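Local coordinates for protein TudS (Uncultured bacterium, PDB 6Z96) that removes sulfur from thiouracil with a [4Fe-4S] cluster, probably through a [4Fe-5S] intermediate and without redox chemistry, at residues A[95-100]-A[123-128]. Sequence-based numbering, arbitrary orientation.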
# COMPACT_ATOMS: atom_id res chain seq x y z
N ALA A 95 4.64 -6.56 -3.33
CA ALA A 95 3.62 -5.87 -2.55
C ALA A 95 2.36 -5.68 -3.37
O ALA A 95 2.44 -5.41 -4.57
CB ALA A 95 4.13 -4.50 -2.09
N LEU A 96 1.20 -5.83 -2.74
CA LEU A 96 -0.09 -5.58 -3.39
C LEU A 96 -0.66 -4.39 -2.61
O LEU A 96 -1.10 -4.57 -1.48
CB LEU A 96 -1.01 -6.79 -3.27
CG LEU A 96 -2.47 -6.58 -3.66
CD1 LEU A 96 -2.60 -6.03 -5.07
CD2 LEU A 96 -3.27 -7.89 -3.50
N LEU A 97 -0.61 -3.21 -3.21
CA LEU A 97 -1.02 -1.99 -2.51
C LEU A 97 -2.17 -1.29 -3.19
O LEU A 97 -2.32 -1.37 -4.40
CB LEU A 97 0.19 -1.04 -2.37
CG LEU A 97 1.42 -1.60 -1.66
CD1 LEU A 97 2.50 -0.47 -1.49
CD2 LEU A 97 1.08 -2.19 -0.28
N LYS A 98 -2.98 -0.58 -2.39
CA LYS A 98 -4.18 0.11 -2.88
C LYS A 98 -3.90 1.28 -3.82
O LYS A 98 -3.22 2.24 -3.47
CB LYS A 98 -5.01 0.58 -1.66
CG LYS A 98 -6.24 1.41 -2.02
CD LYS A 98 -7.34 0.53 -2.62
CE LYS A 98 -8.43 1.40 -3.23
NZ LYS A 98 -8.04 1.90 -4.59
N GLU A 99 -4.52 1.26 -5.00
CA GLU A 99 -4.32 2.32 -5.98
C GLU A 99 -4.88 3.68 -5.54
O GLU A 99 -5.88 3.73 -4.82
CB GLU A 99 -4.95 1.89 -7.33
CG GLU A 99 -4.59 2.80 -8.49
CD GLU A 99 -3.10 2.92 -8.76
OE1 GLU A 99 -2.41 3.61 -7.97
OE2 GLU A 99 -2.63 2.38 -9.79
N GLY A 100 -4.20 4.75 -5.96
CA GLY A 100 -4.65 6.12 -5.74
C GLY A 100 -4.28 6.75 -4.43
O GLY A 100 -4.41 7.96 -4.28
N GLY A 123 2.44 6.59 -4.30
CA GLY A 123 2.38 7.00 -2.90
C GLY A 123 3.75 6.85 -2.25
O GLY A 123 4.67 6.27 -2.82
N LYS A 124 3.88 7.37 -1.03
CA LYS A 124 5.16 7.32 -0.30
C LYS A 124 5.68 5.92 -0.01
O LYS A 124 6.89 5.70 -0.08
CB LYS A 124 5.02 8.05 1.02
CG LYS A 124 4.90 9.55 0.84
CD LYS A 124 6.31 10.11 0.85
CE LYS A 124 6.41 11.50 1.37
NZ LYS A 124 7.85 11.88 1.57
N THR A 125 4.79 4.98 0.34
CA THR A 125 5.22 3.63 0.65
C THR A 125 5.63 2.92 -0.63
O THR A 125 6.70 2.33 -0.67
CB THR A 125 4.12 2.90 1.40
OG1 THR A 125 3.98 3.52 2.70
CG2 THR A 125 4.47 1.41 1.64
N THR A 126 4.81 3.03 -1.69
CA THR A 126 5.19 2.44 -2.98
C THR A 126 6.55 2.94 -3.47
O THR A 126 7.40 2.14 -3.85
CB THR A 126 4.14 2.79 -4.00
OG1 THR A 126 2.93 2.15 -3.60
CG2 THR A 126 4.55 2.36 -5.44
N ALA A 127 6.78 4.26 -3.37
CA ALA A 127 8.06 4.82 -3.82
C ALA A 127 9.24 4.23 -3.07
O ALA A 127 10.25 3.88 -3.69
CB ALA A 127 8.04 6.34 -3.67
N LEU A 128 9.12 4.09 -1.73
CA LEU A 128 10.22 3.58 -0.94
C LEU A 128 10.46 2.11 -1.23
O LEU A 128 11.60 1.69 -1.42
CB LEU A 128 9.98 3.82 0.56
CG LEU A 128 11.13 3.36 1.45
CD1 LEU A 128 12.37 4.21 1.19
CD2 LEU A 128 10.76 3.49 2.91
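Leu97 reaches from the end of strand 94-96 to the first turn of helix 124-131, and a single methyl, CD1, makes both of its contacts there. The helix starts at Gly123, the N-cap residue, whose carbonyl O takes the backbone N-H of Ala127 at 3.0 Å. Thr125 comes next, meeting the leucine through its methyl: CG2 lies 4.1 Å from Leu97 CD1, and the two side chains cross at about a right angle. With OG1 turned beside the backbone N (chi1 -68°), CG2 is the branch that meets the leucine. The same threonine packs on Ala80 and Ala83 of helix 73-90. Thr126 follows and presents its hydroxyl: OG1 sits 3.4 Å from Leu97 CD1, the side chains sliding past each other in opposite directions. Val136, on the strand next to 94-96 in the parallel sheet, is touched by both side chains. The contact thus packs helix 124-131 against the end of a strand of the four-stranded parallel sheet, beside the loop whose Lys98, salt-bridged to Glu139, lines the iron-sulfur pocket; the Leu97 side chain itself is about 6 Å from the cluster. No hydrogen bond joins the two segments, which leaves van der Waals packing, and the buried Thr126 hydroxyl can lie against a methyl because its hydrogen bond is made elsewhere, to the carbonyl O of Gly105.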